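Side-chain contacts in glycoside hydrolase family 16 protein (Akkermansia muciniphila, PDB 6T2N), which probably acts as an endo-beta-galactosidase that cleaves within mucin O-glycan chains and so helps to initiate mucin breakdown in the human gut: residues R46-G51 and R147-A152; G75-Q80 and Q84-R89; K141-G146 and I164-K169; Y227-D232 and I236-D241. All coordinates share one frame; numbering follows the deposited sequence.

Contact 1: residues R46-G51 and R147-A152; sequences RTLPGG and RLEVRA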
loop_
_atom_site.group_PDB
_atom_site.type_symbol
_atom_site.label_atom_id
_atom_site.label_comp_id
_atom_site.label_asym_id
_atom_site.label_seq_id
_atom_site.Cartn_x
_atom_site.Cartn_y
_atom_site.Cartn_z
ATOM N N ARG A 46 15.697 -15.547 9.083
ATOM C CA ARG A 46 14.751 -15.687 10.220
ATOM C C ARG A 46 15.112 -14.716 11.350
ATOM O O ARG A 46 14.387 -14.786 12.344
ATOM C CB ARG A 46 14.714 -17.133 10.725
ATOM C CG ARG A 46 14.941 -18.151 9.614
ATOM C CD ARG A 46 14.253 -19.512 9.752
ATOM N NE ARG A 46 13.840 -20.116 8.469
ATOM C CZ ARG A 46 12.848 -19.668 7.668
ATOM N NH1 ARG A 46 12.142 -18.590 7.975
ATOM N NH2 ARG A 46 12.559 -20.303 6.547
ATOM N N THR A 47 16.131 -13.841 11.217
ATOM C CA THR A 47 16.793 -13.205 12.397
ATOM C C THR A 47 16.916 -11.677 12.288
ATOM O O THR A 47 16.177 -10.970 13.059
ATOM C CB THR A 47 18.113 -13.915 12.699
ATOM O OG1 THR A 47 17.594 -15.056 13.365
ATOM C CG2 THR A 47 19.089 -13.208 13.611
ATOM N N LEU A 48 17.844 -11.170 11.464
ATOM C CA LEU A 48 18.298 -9.737 11.473
ATOM C C LEU A 48 18.921 -9.384 12.831
ATOM O O LEU A 48 18.386 -9.702 13.898
ATOM C CB LEU A 48 17.153 -8.763 11.139
ATOM C CG LEU A 48 16.413 -8.961 9.805
ATOM C CD1 LEU A 48 15.819 -7.637 9.340
ATOM C CD2 LEU A 48 17.282 -9.574 8.693
ATOM N N PRO A 49 20.089 -8.700 12.846
ATOM C CA PRO A 49 20.618 -8.157 14.092
ATOM C C PRO A 49 19.623 -7.130 14.665
ATOM O O PRO A 49 18.958 -6.444 13.885
ATOM C CB PRO A 49 21.987 -7.570 13.695
ATOM C CG PRO A 49 21.920 -7.361 12.195
ATOM C CD PRO A 49 20.950 -8.404 11.686
ATOM N N GLY A 50 19.543 -7.071 16.001
ATOM C CA GLY A 50 18.493 -6.368 16.752
ATOM C C GLY A 50 17.537 -7.351 17.412
ATOM O O GLY A 50 16.532 -6.883 17.971
ATOM N N GLY A 51 17.806 -8.664 17.346
ATOM C CA GLY A 51 16.876 -9.717 17.816
ATOM C C GLY A 51 15.477 -9.567 17.219
ATOM O O GLY A 51 14.485 -9.847 17.930
ATOM N N ARG A 147 8.797 -4.571 11.819
ATOM C CA ARG A 147 9.539 -4.083 10.650
ATOM C C ARG A 147 9.002 -4.855 9.464
ATOM O O ARG A 147 9.009 -6.115 9.521
ATOM C CB ARG A 147 11.036 -4.333 10.826
ATOM C CG ARG A 147 11.854 -4.047 9.576
ATOM C CD ARG A 147 13.165 -4.770 9.664
ATOM N NE ARG A 147 14.069 -4.322 8.623
ATOM C CZ ARG A 147 14.769 -3.199 8.668
ATOM N NH1 ARG A 147 14.650 -2.372 9.692
ATOM N NH2 ARG A 147 15.569 -2.882 7.676
ATOM N N LEU A 148 8.573 -4.108 8.453
ATOM C CA LEU A 148 7.948 -4.634 7.228
ATOM C C LEU A 148 8.800 -4.230 6.049
ATOM O O LEU A 148 8.919 -3.000 5.821
ATOM C CB LEU A 148 6.559 -4.043 7.076
ATOM C CG LEU A 148 5.793 -4.581 5.875
ATOM C CD1 LEU A 148 5.741 -6.120 5.861
ATOM C CD2 LEU A 148 4.405 -3.964 5.891
ATOM N N GLU A 149 9.372 -5.239 5.389
ATOM C CA GLU A 149 10.364 -5.087 4.307
ATOM C C GLU A 149 9.652 -5.466 3.020
ATOM O O GLU A 149 9.088 -6.581 2.975
ATOM C CB GLU A 149 11.549 -6.024 4.503
ATOM C CG GLU A 149 12.370 -5.747 5.737
ATOM C CD GLU A 149 13.651 -6.558 5.801
ATOM O OE1 GLU A 149 13.887 -7.365 4.852
ATOM O OE2 GLU A 149 14.425 -6.357 6.781
ATOM N N VAL A 150 9.654 -4.577 2.033
ATOM C CA VAL A 150 9.044 -4.871 0.713
ATOM C C VAL A 150 10.038 -4.451 -0.363
ATOM O O VAL A 150 10.359 -3.244 -0.476
ATOM C CB VAL A 150 7.657 -4.227 0.525
ATOM C CG1 VAL A 150 7.120 -4.519 -0.882
ATOM C CG2 VAL A 150 6.665 -4.717 1.585
ATOM N N ARG A 151 10.496 -5.451 -1.116
ATOM C CA ARG A 151 11.468 -5.259 -2.218
ATOM C C ARG A 151 10.749 -5.321 -3.560
ATOM O O ARG A 151 10.053 -6.350 -3.783
ATOM C CB ARG A 151 12.570 -6.305 -2.200
ATOM C CG ARG A 151 13.681 -5.892 -3.148
ATOM C CD ARG A 151 15.072 -5.926 -2.553
ATOM N NE ARG A 151 16.078 -5.643 -3.570
ATOM C CZ ARG A 151 16.354 -6.477 -4.573
ATOM N NH1 ARG A 151 15.683 -7.613 -4.722
ATOM N NH2 ARG A 151 17.274 -6.160 -5.458
ATOM N N ALA A 152 10.909 -4.265 -4.389
ATOM C CA ALA A 152 10.093 -4.042 -5.608
ATOM C C ALA A 152 10.795 -3.170 -6.662
ATOM O O ALA A 152 11.387 -2.094 -6.339
ATOM C CB ALA A 152 8.759 -3.450 -5.207
#

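Contact 2: residues G75-Q80 and Q84-R89; sequences GVIRNQ and QTYTGR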
loop_
_atom_site.group_PDB
_atom_site.type_symbol
_atom_site.label_atom_id
_atom_site.label_comp_id
_atom_site.label_asym_id
_atom_site.label_seq_id
_atom_site.Cartn_x
_atom_site.Cartn_y
_atom_site.Cartn_z
ATOM N N GLY A 75 -12.502 -4.703 -9.338
ATOM C CA GLY A 75 -13.356 -3.649 -9.913
ATOM C C GLY A 75 -12.789 -2.273 -9.673
ATOM O O GLY A 75 -11.627 -2.143 -9.321
ATOM N N VAL A 76 -13.595 -1.258 -9.891
ATOM C CA VAL A 76 -13.171 0.131 -9.603
ATOM C C VAL A 76 -13.344 0.370 -8.114
ATOM O O VAL A 76 -14.443 0.247 -7.657
ATOM C CB VAL A 76 -13.975 1.104 -10.467
ATOM C CG1 VAL A 76 -13.637 2.539 -10.088
ATOM C CG2 VAL A 76 -13.770 0.806 -11.973
ATOM N N ILE A 77 -12.270 0.678 -7.408
ATOM C CA ILE A 77 -12.299 0.862 -5.936
ATOM C C ILE A 77 -12.184 2.340 -5.539
ATOM O O ILE A 77 -13.028 2.753 -4.769
ATOM C CB ILE A 77 -11.182 0.027 -5.306
ATOM C CG1 ILE A 77 -11.307 -1.436 -5.705
ATOM C CG2 ILE A 77 -11.204 0.185 -3.790
ATOM C CD1 ILE A 77 -12.700 -1.957 -5.534
ATOM N N ARG A 78 -11.158 3.056 -6.004
ATOM C CA ARG A 78 -10.731 4.389 -5.511
ATOM C C ARG A 78 -10.473 5.422 -6.603
ATOM O O ARG A 78 -9.882 5.098 -7.610
ATOM C CB ARG A 78 -9.316 4.351 -4.946
ATOM C CG ARG A 78 -9.186 3.384 -3.808
ATOM C CD ARG A 78 -7.749 3.147 -3.419
ATOM N NE ARG A 78 -8.058 2.092 -2.482
ATOM C CZ ARG A 78 -8.050 0.813 -2.788
ATOM N NH1 ARG A 78 -7.600 0.439 -3.963
ATOM N NH2 ARG A 78 -8.448 -0.087 -1.919
ATOM N N ASN A 79 -10.635 6.688 -6.257
ATOM C CA ASN A 79 -9.991 7.806 -6.996
ATOM C C ASN A 79 -10.786 8.042 -8.290
ATOM O O ASN A 79 -10.554 7.372 -9.333
ATOM C CB ASN A 79 -8.492 7.569 -7.192
ATOM C CG ASN A 79 -7.733 8.845 -7.491
ATOM O OD1 ASN A 79 -8.177 9.714 -8.243
ATOM N ND2 ASN A 79 -6.560 8.958 -6.916
ATOM N N GLN A 80 -11.688 9.005 -8.209
ATOM C CA GLN A 80 -12.592 9.381 -9.316
ATOM C C GLN A 80 -11.826 9.789 -10.597
ATOM O O GLN A 80 -12.463 9.958 -11.635
ATOM C CB GLN A 80 -13.472 10.473 -8.725
ATOM C CG GLN A 80 -14.473 10.997 -9.713
ATOM C CD GLN A 80 -15.503 11.802 -8.986
ATOM O OE1 GLN A 80 -15.375 11.987 -7.791
ATOM N NE2 GLN A 80 -16.485 12.311 -9.710
ATOM N N GLN A 84 -8.274 2.819 -14.456
ATOM C CA GLN A 84 -8.186 1.336 -14.467
ATOM C C GLN A 84 -9.309 0.698 -13.641
ATOM O O GLN A 84 -9.800 1.354 -12.708
ATOM C CB GLN A 84 -6.838 0.856 -13.941
ATOM C CG GLN A 84 -6.839 0.591 -12.443
ATOM C CD GLN A 84 -6.793 1.848 -11.604
ATOM O OE1 GLN A 84 -6.636 2.979 -12.102
ATOM N NE2 GLN A 84 -6.893 1.647 -10.296
ATOM N N THR A 85 -9.648 -0.561 -14.000
ATOM C CA THR A 85 -10.440 -1.554 -13.203
ATOM C C THR A 85 -9.520 -2.724 -12.834
ATOM O O THR A 85 -8.571 -2.987 -13.572
ATOM C CB THR A 85 -11.707 -1.998 -13.937
ATOM O OG1 THR A 85 -12.512 -2.698 -13.000
ATOM C CG2 THR A 85 -11.429 -2.908 -15.094
ATOM N N TYR A 86 -9.769 -3.361 -11.696
ATOM C CA TYR A 86 -8.827 -4.294 -11.023
ATOM C C TYR A 86 -9.294 -5.745 -11.212
ATOM O O TYR A 86 -10.484 -6.012 -10.949
ATOM C CB TYR A 86 -8.753 -3.946 -9.523
ATOM C CG TYR A 86 -7.822 -2.823 -9.129
ATOM C CD1 TYR A 86 -6.586 -2.659 -9.725
ATOM C CD2 TYR A 86 -8.129 -2.004 -8.068
ATOM C CE1 TYR A 86 -5.727 -1.654 -9.343
ATOM C CE2 TYR A 86 -7.293 -0.988 -7.671
ATOM C CZ TYR A 86 -6.088 -0.803 -8.316
ATOM O OH TYR A 86 -5.253 0.215 -7.929
ATOM N N THR A 87 -8.425 -6.693 -11.588
ATOM C CA THR A 87 -8.907 -8.094 -11.829
ATOM C C THR A 87 -7.960 -9.149 -11.268
ATOM O O THR A 87 -6.774 -8.883 -11.201
ATOM C CB THR A 87 -9.129 -8.452 -13.303
ATOM O OG1 THR A 87 -7.866 -8.952 -13.756
ATOM C CG2 THR A 87 -9.668 -7.309 -14.145
ATOM N N GLY A 88 -8.507 -10.322 -10.954
ATOM C CA GLY A 88 -7.764 -11.391 -10.263
ATOM C C GLY A 88 -7.128 -12.327 -11.265
ATOM O O GLY A 88 -6.454 -13.268 -10.804
ATOM N N ARG A 89 -7.396 -12.042 -12.558
ATOM C CA ARG A 89 -6.964 -12.711 -13.814
ATOM C C ARG A 89 -5.453 -12.718 -13.906
ATOM O O ARG A 89 -4.820 -11.730 -13.617
ATOM C CB ARG A 89 -7.444 -11.911 -15.032
ATOM C CG ARG A 89 -8.956 -11.876 -15.249
ATOM C CD ARG A 89 -9.344 -11.025 -16.435
ATOM N NE ARG A 89 -8.598 -9.779 -16.495
ATOM C CZ ARG A 89 -8.140 -9.172 -17.596
ATOM N NH1 ARG A 89 -8.321 -9.684 -18.800
ATOM N NH2 ARG A 89 -7.481 -8.027 -17.486
#

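Contact 3: residues K141-G146 and I164-K169; sequences KNFMFG and IWLLGK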
loop_
_atom_site.group_PDB
_atom_site.type_symbol
_atom_site.label_atom_id
_atom_site.label_comp_id
_atom_site.label_asym_id
_atom_site.label_seq_id
_atom_site.Cartn_x
_atom_site.Cartn_y
_atom_site.Cartn_z
ATOM N N LYS A 141 -4.026 -11.107 6.734
ATOM C CA LYS A 141 -3.060 -10.710 7.793
ATOM C C LYS A 141 -3.123 -9.209 8.125
ATOM O O LYS A 141 -2.935 -8.347 7.213
ATOM C CB LYS A 141 -1.638 -11.015 7.331
ATOM C CG LYS A 141 -0.581 -10.787 8.396
ATOM C CD LYS A 141 -0.478 -11.968 9.324
ATOM C CE LYS A 141 0.589 -11.765 10.367
ATOM N NZ LYS A 141 -0.008 -11.131 11.563
ATOM N N ASN A 142 -3.302 -8.913 9.414
ATOM C CA ASN A 142 -3.127 -7.563 10.024
ATOM C C ASN A 142 -1.756 -7.479 10.667
ATOM O O ASN A 142 -1.320 -8.472 11.184
ATOM C CB ASN A 142 -4.132 -7.307 11.125
ATOM C CG ASN A 142 -5.537 -7.398 10.610
ATOM O OD1 ASN A 142 -6.449 -7.558 11.405
ATOM N ND2 ASN A 142 -5.709 -7.306 9.297
ATOM N N PHE A 143 -1.113 -6.328 10.597
ATOM C CA PHE A 143 0.221 -6.093 11.198
ATOM C C PHE A 143 0.035 -5.104 12.333
ATOM O O PHE A 143 -0.764 -4.168 12.120
ATOM C CB PHE A 143 1.182 -5.552 10.140
ATOM C CG PHE A 143 1.251 -6.410 8.909
ATOM C CD1 PHE A 143 2.085 -7.515 8.868
ATOM C CD2 PHE A 143 0.459 -6.130 7.808
ATOM C CE1 PHE A 143 2.132 -8.322 7.739
ATOM C CE2 PHE A 143 0.501 -6.945 6.687
ATOM C CZ PHE A 143 1.330 -8.041 6.662
ATOM N N MET A 144 0.692 -5.319 13.481
ATOM C CA MET A 144 0.713 -4.303 14.593
ATOM C C MET A 144 2.057 -4.252 15.305
ATOM O O MET A 144 2.296 -5.020 16.185
ATOM C CB MET A 144 -0.364 -4.538 15.644
ATOM C CG MET A 144 -0.567 -3.324 16.485
ATOM S SD MET A 144 -2.178 -3.380 17.283
ATOM C CE MET A 144 -1.812 -2.504 18.807
ATOM N N PHE A 145 2.868 -3.315 14.894
ATOM C CA PHE A 145 4.261 -3.121 15.343
ATOM C C PHE A 145 5.100 -4.182 14.608
ATOM O O PHE A 145 4.856 -5.464 14.621
ATOM C CB PHE A 145 4.410 -3.084 16.890
ATOM C CG PHE A 145 3.470 -2.138 17.613
ATOM C CD1 PHE A 145 3.172 -0.891 17.081
ATOM C CD2 PHE A 145 2.849 -2.519 18.783
ATOM C CE1 PHE A 145 2.243 -0.071 17.679
ATOM C CE2 PHE A 145 1.935 -1.684 19.397
ATOM C CZ PHE A 145 1.646 -0.455 18.848
ATOM N N GLY A 146 6.130 -3.657 13.978
ATOM C CA GLY A 146 7.302 -4.469 13.664
ATOM C C GLY A 146 7.975 -3.814 12.511
ATOM O O GLY A 146 7.690 -2.646 12.265
ATOM N N ILE A 164 2.933 0.808 -2.522
ATOM C CA ILE A 164 2.953 -0.090 -1.339
ATOM C C ILE A 164 2.344 0.700 -0.188
ATOM O O ILE A 164 2.912 1.720 0.170
ATOM C CB ILE A 164 4.402 -0.494 -1.066
ATOM C CG1 ILE A 164 4.977 -1.166 -2.308
ATOM C CG2 ILE A 164 4.561 -1.331 0.192
ATOM C CD1 ILE A 164 6.482 -1.090 -2.353
ATOM N N TRP A 165 1.230 0.240 0.370
ATOM C CA TRP A 165 0.564 1.017 1.432
ATOM C C TRP A 165 -0.373 0.170 2.300
ATOM O O TRP A 165 -0.738 -0.926 1.914
ATOM C CB TRP A 165 -0.098 2.207 0.779
ATOM C CG TRP A 165 -1.134 1.816 -0.201
ATOM C CD1 TRP A 165 -0.936 1.153 -1.365
ATOM C CD2 TRP A 165 -2.539 2.084 -0.122
ATOM N NE1 TRP A 165 -2.129 0.966 -1.990
ATOM C CE2 TRP A 165 -3.127 1.534 -1.262
ATOM C CE3 TRP A 165 -3.365 2.717 0.807
ATOM C CZ2 TRP A 165 -4.488 1.597 -1.505
ATOM C CZ3 TRP A 165 -4.710 2.791 0.557
ATOM C CH2 TRP A 165 -5.262 2.238 -0.590
ATOM N N LEU A 166 -0.613 0.664 3.513
ATOM C CA LEU A 166 -1.404 0.022 4.598
ATOM C C LEU A 166 -2.468 1.006 5.117
ATOM O O LEU A 166 -2.197 2.201 5.174
ATOM C CB LEU A 166 -0.457 -0.367 5.732
ATOM C CG LEU A 166 0.755 -1.206 5.326
ATOM C CD1 LEU A 166 2.007 -0.361 5.068
ATOM C CD2 LEU A 166 1.039 -2.261 6.374
ATOM N N LEU A 167 -3.650 0.467 5.411
ATOM C CA LEU A 167 -4.852 1.124 5.983
ATOM C C LEU A 167 -5.136 0.461 7.332
ATOM O O LEU A 167 -5.050 -0.798 7.382
ATOM C CB LEU A 167 -6.061 0.889 5.071
ATOM C CG LEU A 167 -6.144 1.727 3.796
ATOM C CD1 LEU A 167 -7.145 1.127 2.794
ATOM C CD2 LEU A 167 -6.486 3.170 4.123
ATOM N N GLY A 168 -5.481 1.270 8.358
ATOM C CA GLY A 168 -5.732 0.857 9.769
ATOM C C GLY A 168 -7.213 0.368 9.915
ATOM O O GLY A 168 -8.190 0.958 9.328
ATOM N N LYS A 169 -7.335 -0.817 10.554
ATOM C CA LYS A 169 -8.666 -1.453 10.765
ATOM C C LYS A 169 -8.951 -1.210 12.234
ATOM O O LYS A 169 -8.149 -1.652 13.064
ATOM C CB LYS A 169 -8.749 -2.933 10.350
ATOM C CG LYS A 169 -10.168 -3.525 10.374
ATOM C CD LYS A 169 -10.211 -5.044 10.345
ATOM C CE LYS A 169 -9.473 -5.586 9.135
ATOM N NZ LYS A 169 -8.548 -6.687 9.487
#

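Contact 4: residues Y227-D232 and I236-D241; sequences YVMEWD and IKLMVD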
loop_
_atom_site.group_PDB
_atom_site.type_symbol
_atom_site.label_atom_id
_atom_site.label_comp_id
_atom_site.label_asym_id
_atom_site.label_seq_id
_atom_site.Cartn_x
_atom_site.Cartn_y
_atom_site.Cartn_z
ATOM N N TYR A 227 11.735 -1.258 0.454
ATOM C CA TYR A 227 10.902 -0.237 1.127
ATOM C C TYR A 227 10.655 -0.789 2.526
ATOM O O TYR A 227 10.258 -1.921 2.640
ATOM C CB TYR A 227 9.657 0.044 0.277
ATOM C CG TYR A 227 9.943 0.616 -1.091
ATOM C CD1 TYR A 227 10.221 1.958 -1.283
ATOM C CD2 TYR A 227 9.972 -0.197 -2.211
ATOM C CE1 TYR A 227 10.509 2.485 -2.537
ATOM C CE2 TYR A 227 10.269 0.310 -3.475
ATOM C CZ TYR A 227 10.537 1.660 -3.650
ATOM O OH TYR A 227 10.825 2.147 -4.902
ATOM N N VAL A 228 10.993 -0.038 3.555
ATOM C CA VAL A 228 11.049 -0.549 4.960
ATOM C C VAL A 228 10.305 0.378 5.938
ATOM O O VAL A 228 10.612 1.623 6.056
ATOM C CB VAL A 228 12.504 -0.676 5.418
ATOM C CG1 VAL A 228 12.590 -1.484 6.705
ATOM C CG2 VAL A 228 13.406 -1.210 4.293
ATOM N N MET A 229 9.383 -0.218 6.672
ATOM C CA MET A 229 8.662 0.484 7.738
ATOM C C MET A 229 9.050 -0.159 9.077
ATOM O O MET A 229 8.674 -1.309 9.302
ATOM C CB MET A 229 7.160 0.359 7.503
ATOM C CG MET A 229 6.394 0.890 8.670
ATOM S SD MET A 229 4.612 0.673 8.616
ATOM C CE MET A 229 4.509 -1.082 8.955
ATOM N N GLU A 230 9.775 0.546 9.951
ATOM C CA GLU A 230 9.891 0.196 11.407
ATOM C C GLU A 230 8.775 0.945 12.163
ATOM O O GLU A 230 8.530 2.122 11.808
ATOM C CB GLU A 230 11.298 0.510 11.942
ATOM C CG GLU A 230 12.372 -0.504 11.566
ATOM C CD GLU A 230 13.772 -0.300 12.140
ATOM O OE1 GLU A 230 14.091 0.834 12.571
ATOM O OE2 GLU A 230 14.550 -1.284 12.178
ATOM N N TRP A 231 8.136 0.304 13.155
ATOM C CA TRP A 231 6.884 0.767 13.824
ATOM C C TRP A 231 6.824 0.219 15.257
ATOM O O TRP A 231 6.646 -0.994 15.418
ATOM C CB TRP A 231 5.688 0.319 12.961
ATOM C CG TRP A 231 4.302 0.550 13.487
ATOM C CD1 TRP A 231 3.915 1.510 14.366
ATOM C CD2 TRP A 231 3.098 -0.143 13.120
ATOM N NE1 TRP A 231 2.568 1.449 14.585
ATOM C CE2 TRP A 231 2.040 0.435 13.840
ATOM C CE3 TRP A 231 2.793 -1.210 12.274
ATOM C CZ2 TRP A 231 0.720 -0.003 13.731
ATOM C CZ3 TRP A 231 1.485 -1.647 12.158
ATOM C CH2 TRP A 231 0.457 -1.041 12.874
ATOM N N ASP A 232 7.084 1.079 16.243
ATOM C CA ASP A 232 6.699 0.960 17.673
ATOM C C ASP A 232 5.372 1.659 17.969
ATOM O O ASP A 232 4.828 2.351 17.105
ATOM C CB ASP A 232 7.558 1.877 18.506
ATOM C CG ASP A 232 9.085 1.545 18.594
ATOM O OD1 ASP A 232 9.455 0.478 19.187
ATOM O OD2 ASP A 232 9.860 2.473 18.241
ATOM N N ILE A 236 6.773 5.719 13.785
ATOM C CA ILE A 236 6.917 5.025 12.483
ATOM C C ILE A 236 7.977 5.705 11.605
ATOM O O ILE A 236 7.869 6.916 11.350
ATOM C CB ILE A 236 5.588 4.958 11.753
ATOM C CG1 ILE A 236 4.486 4.430 12.655
ATOM C CG2 ILE A 236 5.746 4.080 10.512
ATOM C CD1 ILE A 236 3.137 4.562 12.042
ATOM N N LYS A 237 8.951 4.900 11.155
ATOM C CA LYS A 237 9.996 5.229 10.156
ATOM C C LYS A 237 9.555 4.571 8.850
ATOM O O LYS A 237 9.176 3.413 8.937
ATOM C CB LYS A 237 11.369 4.681 10.583
ATOM C CG LYS A 237 12.117 5.493 11.632
ATOM C CD LYS A 237 12.767 4.700 12.789
ATOM C CE LYS A 237 12.753 5.464 14.118
ATOM N NZ LYS A 237 13.680 4.928 15.155
ATOM N N LEU A 238 9.581 5.316 7.733
ATOM C CA LEU A 238 9.414 4.862 6.328
ATOM C C LEU A 238 10.692 5.160 5.557
ATOM O O LEU A 238 11.018 6.354 5.319
ATOM C CB LEU A 238 8.254 5.596 5.671
ATOM C CG LEU A 238 6.910 5.397 6.353
ATOM C CD1 LEU A 238 5.831 6.078 5.558
ATOM C CD2 LEU A 238 6.529 3.946 6.542
ATOM N N MET A 239 11.362 4.088 5.142
ATOM C CA MET A 239 12.619 4.167 4.369
ATOM C C MET A 239 12.460 3.502 3.005
ATOM O O MET A 239 11.517 2.676 2.818
ATOM C CB MET A 239 13.757 3.479 5.117
ATOM C CG MET A 239 14.196 4.195 6.399
ATOM S SD MET A 239 15.109 3.053 7.459
ATOM C CE MET A 239 13.724 2.140 8.134
ATOM N N VAL A 240 13.309 3.972 2.088
ATOM C CA VAL A 240 13.785 3.269 0.869
ATOM C C VAL A 240 15.235 2.969 1.139
ATOM O O VAL A 240 15.988 3.949 1.193
ATOM C CB VAL A 240 13.814 4.116 -0.414
ATOM C CG1 VAL A 240 13.787 3.229 -1.646
ATOM C CG2 VAL A 240 12.739 5.181 -0.448
ATOM N N ASP A 241 15.635 1.706 1.143
ATOM C CA ASP A 241 17.055 1.446 0.828
ATOM C C ASP A 241 17.851 2.104 1.942
ATOM O O ASP A 241 18.873 2.781 1.650
ATOM C CB ASP A 241 17.419 2.009 -0.562
ATOM C CG ASP A 241 17.330 0.979 -1.673
ATOM O OD1 ASP A 241 16.490 0.075 -1.563
ATOM O OD2 ASP A 241 18.119 1.079 -2.604
#

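Contact 1: residues R46-G51 and R147-A152
Leu48 sets its CG anti to its own carbonyl carbon (chi1 -57°), which sends CD1 toward strand 147-152, while Arg147 runs out extended, CG opposite the backbone N (chi1 171°), to bring NE beside that methyl. The two side chains meet nearly perpendicular, with CD1 of Leu48 3.8 Å from NE of Arg147. Glu149 comes head-on to Leu48, and its OE2 lies by the same CD1. The methyl is thus placed beside a salt bridge: NE of Arg147 donates to OE2 of Glu149 over 2.8 Å, nearly straight at 161°, with OE2 in the guanidinium plane and using its anti lone pair. NH1 of Arg147 has a further carboxylate, that of Glu230, on the neighbouring strand 225-231. With an alanine in place of Arg147, both Glu149 and Glu230 would probably be left without their positive mate, and Leu48 would lose the chain it rests on. Tyr302 of strand 292-302 also touches Leu48 and Glu149. The arrangement is that of a loop ahead of the first strand that lays one leucine against the outward side of an antiparallel sheet in the beta-sandwich (jelly-roll) fold of family 16 glycoside hydrolases.

Contact 2: residues G75-Q80 and Q84-R89
Backbone hydrogen bonds tie Gly75 to Tyr86. N of Gly75 donates to O of Tyr86 over 2.9 Å, and the return bond, from N of Tyr86 to O of Gly75, is the longer one at 3.3 Å. Close by, the hydroxyl of Thr85 rests against the glycine backbone, its OG1 3.3 Å from CA of Gly75.

Van der Waals contacts flank these bonds. Val76 and Thr85 meet crosswise, with CG2 of Val76 3.9 Å from OG1 of Thr85. The apolar contact proper is made by Ile77 and Tyr86. Tyr86 holds CG anti to its carbonyl carbon (chi1 -83°), which swings the ring back along the 75-80 loop, and CG1 of Ile77 meets the ring edge at CD2 of Tyr86, 4.0 Å away.

Arg78 also comes to this edge. Its NH1 lies 4.0 Å from CE2 of Tyr86, edge to edge, the guanidinium and ring planes 47° apart, and CG2 of Ile77 lies over the centre of the guanidinium. The charge itself is answered by Glu73, which forms a salt bridge with NH2 of Arg78.

Strand 127-136 runs parallel to strand 85-86, and its backbone bonds to that of Thr85 and Thr87. Helix 120-123 packs on Val76 through Trp121 and Ile122, while strand 267-275 touches Tyr86, Arg78 and Gln84, whose OE1 accepts from N of Val275.

Contact 3: residues K141-G146 and I164-K169
Asn142 and Lys169 stand roughly square to each other, the ammonium group reaching the end of the amide. NZ of Lys169 lies 3.0 Å from OD1 of Asn142, a weak hydrogen bond, and about as far from ND2, a second donor; which end of the amide faces the lysine is therefore doubtful. The lysine gets there by starting extended (chi1 -171°) and then bending at chi3 (-56°) and chi4, and NZ also makes a weak hydrogen bond to O of Ile138. Phe143 and Leu166 are likewise set crosswise, touching where CD2 of Phe143 meets CD2 of Leu166 at 4.2 Å. That methyl approaches the ring obliquely, whereas Phe301 and Trp56 pack edge-to-face with the same ring. Leu269 of strand 267-275, which lies between the two segments, touches both Phe143 and Leu166. NZ of Lys141 donates to the backbone O of Asn142 over 3.0 Å. Putting a valine in place of Asn142 would probably leave Lys169 without its amide acceptor, its flexible end more free to swing. The chemistry is divided: a buried apolar touch lies inside the sandwich, and a weak polar link at the rim accounts for at least as much of the contact.

Contact 4: residues Y227-D232 and I236-D241
Trp231 and Ile236 run alongside each other in the same direction, and the isoleucine's CD1 sits over the indole: it is 4.2 Å from the centroid of the five-membered ring of Trp231, 25° off the normal, a CH-pi contact. With chi1 of Ile236 near -50° and the chain extended beyond, CD1 comes over the ring. On the same face of the hairpin, CG of Met229 touches both CG2 of Ile236 and CD2 of Leu238, each 3.7 Å away, and the Tyr227 ring meets CG1 of Val240 obliquely, 3.5 Å from CE1. The other face carries Val228 against the CE methyl of Met239, and Glu230 beside the aliphatic part of Lys237.

Backbone bonds set this register. N of Met239 donates to O of Val228 at 2.7 Å, with a matching bond in return; N of Lys237 donates to O of Glu230 at 2.9 Å, and the return bond from N of Glu230 to O of Lys237 is weak. Farther out, O of Phe263 accepts from NE1 of Trp231, and Phe197 of strand 192-198 packs on Ile236 and Leu238.

The antiparallel hairpin is thus two-sided: an apolar face is buried against the opposite sheet, while on the other Glu230 turns its carboxylate to Arg147 and probably attracts Lys237 only at longer range.

Contacts 1 and 4 share the eight-stranded antiparallel sheet, where strands 146-153 and 225-231 are neighbours; their centres are about 10 Å apart. Contact 3 belongs to the facing mixed sheet, yet it touches both: Leu166 and Ile164 pack on Leu148 and Val150, and Phe145 on Trp231, so the sheets pack on each other here. Contact 2 also reaches the mixed sheet, joined to contact 3 through Arg78 against Trp165, with its centre about 31 Å from that of contact 1, beyond the chain's centre. Along the sequence, contact 2 falls between the halves of contact 1, contact 3 interleaves with contact 1, and contact 4 follows. Local turns (contacts 2 and 4) and longer-range pairings (contacts 1 and 3) together build one two-sheet sandwich.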